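Phosphoribosylformylglycinamidine synthase 2 (Thermus thermophilus, PDB 3VIU) belongs to the PurM-like AIR synthase-related family, pairs two N-terminal-type with two C-terminal-type domains, and binds ADP and a magnesium ion. Local coordinates at residues E599-E604 and R680-R685. Numbering follows the deposited sequence.
Sequences EKAVQE and RGLPYR
A small apolar contact with a water bridge beside it, in the second AIR synthase-related C-terminal domain of the chain, joins L682 and R680, in the turn between helix 670-679 and strand 684-690, to A601 and V602 on helix 596-611. L682 divides its two methyls along the helix: CD2 meets A601 CB at 3.9 Å, while CD1 lies over the next residue, 4.0 Å from V602 CA and 4.3 Å from V602 CG2. CD1 also comes within 3.8 Å of A601 O, a carbonyl oxygen that in addition accepts a hydrogen bond from a water. That water donates to A601 O at 3.0 Å and accepts from R680 NH1 at 2.7 Å. The arginine chain bends at its second torsion (chi2 -61°), and its guanidinium presents an edge near E604 O, with NH1 too far away at 4.0 Å to bond directly. Its NH2 forms a salt bridge with D608, farther along helix 596-611. On the helix itself, K600 NZ bridges to E604 OE1 at 2.9 Å, approaching the syn side of the carboxylate. G681, with positive phi, ends helix 670-679 in a Schellman motif, after which L682 turns in against helix 596-611. L682 also touches R598 and A605 of that helix, whose other flank packs through E599 and Q603 on helix 458-475; P683 and R685 carry the chain into the mixed sheet by backbone bonds to G568 and L566.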
loop_
_atom_site.group_PDB
_atom_site.type_symbol
_atom_site.label_atom_id
_atom_site.label_comp_id
_atom_site.label_asym_id
_atom_site.label_seq_id
_atom_site.Cartn_x
_atom_site.Cartn_y
_atom_site.Cartn_z
ATOM N N GLU A 599 22.719 0.018 0.929
ATOM C CA GLU A 599 21.397 -0.155 1.519
ATOM C C GLU A 599 21.178 -1.581 2.007
ATOM O O GLU A 599 20.753 -1.795 3.142
ATOM C CB GLU A 599 20.302 0.209 0.510
ATOM C CG GLU A 599 18.886 0.136 1.094
ATOM C CD GLU A 599 18.635 1.159 2.197
ATOM O OE1 GLU A 599 18.143 0.771 3.275
ATOM O OE2 GLU A 599 18.920 2.354 1.987
ATOM N N LYS A 600 21.477 -2.550 1.148
ATOM C CA LYS A 600 21.311 -3.962 1.491
ATOM C C LYS A 600 22.206 -4.366 2.665
ATOM O O LYS A 600 21.762 -5.045 3.593
ATOM C CB LYS A 600 21.625 -4.838 0.269
ATOM C CG LYS A 600 21.495 -6.341 0.501
ATOM C CD LYS A 600 21.591 -7.100 -0.819
ATOM C CE LYS A 600 21.328 -8.597 -0.655
ATOM N NZ LYS A 600 22.452 -9.332 0.005
ATOM N N ALA A 601 23.465 -3.947 2.623
ATOM C CA ALA A 601 24.406 -4.276 3.682
ATOM C C ALA A 601 23.976 -3.663 5.018
ATOM O O ALA A 601 24.131 -4.285 6.068
ATOM C CB ALA A 601 25.806 -3.798 3.301
ATOM N N VAL A 602 23.436 -2.449 4.979
ATOM C CA VAL A 602 22.984 -1.791 6.201
ATOM C C VAL A 602 21.767 -2.515 6.781
ATOM O O VAL A 602 21.676 -2.709 7.999
ATOM C CB VAL A 602 22.612 -0.298 5.945
ATOM C CG1 VAL A 602 21.951 0.295 7.178
ATOM C CG2 VAL A 602 23.862 0.508 5.606
ATOM N N GLN A 603 20.837 -2.915 5.911
ATOM C CA GLN A 603 19.631 -3.616 6.351
ATOM C C GLN A 603 19.974 -4.949 7.014
ATOM O O GLN A 603 19.350 -5.344 7.998
ATOM C CB GLN A 603 18.674 -3.860 5.174
ATOM C CG GLN A 603 18.159 -2.595 4.498
ATOM C CD GLN A 603 16.805 -2.774 3.817
ATOM O OE1 GLN A 603 16.337 -1.884 3.117
ATOM N NE2 GLN A 603 16.172 -3.920 4.031
ATOM N N GLU A 604 20.966 -5.644 6.472
ATOM C CA GLU A 604 21.372 -6.917 7.041
ATOM C C GLU A 604 22.188 -6.681 8.296
ATOM O O GLU A 604 22.145 -7.484 9.229
ATOM C CB GLU A 604 22.172 -7.730 6.027
ATOM C CG GLU A 604 21.305 -8.238 4.891
ATOM C CD GLU A 604 22.103 -8.829 3.750
ATOM O OE1 GLU A 604 21.488 -9.182 2.716
ATOM O OE2 GLU A 604 23.339 -8.938 3.889
ATOM N N ARG A 680 31.698 -5.597 8.204
ATOM C CA ARG A 680 30.784 -5.402 7.084
ATOM C C ARG A 680 31.236 -4.223 6.229
ATOM O O ARG A 680 30.547 -3.836 5.286
ATOM C CB ARG A 680 29.366 -5.134 7.591
ATOM C CG ARG A 680 28.779 -6.233 8.450
ATOM C CD ARG A 680 28.689 -7.542 7.691
ATOM N NE ARG A 680 28.189 -8.616 8.545
ATOM C CZ ARG A 680 26.950 -8.682 9.025
ATOM N NH1 ARG A 680 26.067 -7.738 8.733
ATOM N NH2 ARG A 680 26.598 -9.691 9.806
ATOM N N GLY A 681 32.392 -3.655 6.570
ATOM C CA GLY A 681 32.925 -2.514 5.843
ATOM C C GLY A 681 31.969 -1.332 5.816
ATOM O O GLY A 681 31.936 -0.566 4.851
ATOM N N LEU A 682 31.194 -1.174 6.884
ATOM C CA LEU A 682 30.217 -0.094 6.960
ATOM C C LEU A 682 30.682 1.126 7.746
ATOM O O LEU A 682 31.181 1.007 8.866
ATOM C CB LEU A 682 28.911 -0.614 7.574
ATOM C CG LEU A 682 28.114 -1.677 6.812
ATOM C CD1 LEU A 682 26.798 -1.961 7.526
ATOM C CD2 LEU A 682 27.847 -1.188 5.396
ATOM N N PRO A 683 30.532 2.324 7.160
ATOM C CA PRO A 683 30.952 3.534 7.871
ATOM C C PRO A 683 30.009 3.658 9.055
ATOM O O PRO A 683 28.831 3.313 8.943
ATOM C CB PRO A 683 30.716 4.639 6.846
ATOM C CG PRO A 683 30.800 3.924 5.518
ATOM C CD PRO A 683 30.060 2.648 5.803
ATOM N N TYR A 684 30.518 4.122 10.188
ATOM C CA TYR A 684 29.682 4.274 11.373
ATOM C C TYR A 684 30.316 5.278 12.318
ATOM O O TYR A 684 31.466 5.683 12.130
ATOM C CB TYR A 684 29.508 2.927 12.090
ATOM C CG TYR A 684 30.701 2.490 12.918
ATOM C CD1 TYR A 684 30.888 2.973 14.217
ATOM C CD2 TYR A 684 31.648 1.610 12.402
ATOM C CE1 TYR A 684 31.991 2.590 14.981
ATOM C CE2 TYR A 684 32.760 1.221 13.158
ATOM C CZ TYR A 684 32.922 1.716 14.445
ATOM O OH TYR A 684 34.018 1.348 15.193
ATOM N N ARG A 685 29.556 5.677 13.332
ATOM C CA ARG A 685 30.039 6.628 14.326
ATOM C C ARG A 685 29.332 6.478 15.658
ATOM O O ARG A 685 28.149 6.136 15.722
ATOM C CB ARG A 685 29.849 8.070 13.845
ATOM C CG ARG A 685 30.929 8.589 12.904
ATOM C CD ARG A 685 31.249 10.055 13.211
ATOM N NE ARG A 685 31.927 10.206 14.499
ATOM C CZ ARG A 685 31.615 11.121 15.415
ATOM N NH1 ARG A 685 30.625 11.984 15.205
ATOM N NH2 ARG A 685 32.298 11.167 16.552
HETATM O O HOH W 1 26.112 -6.464 6.361
#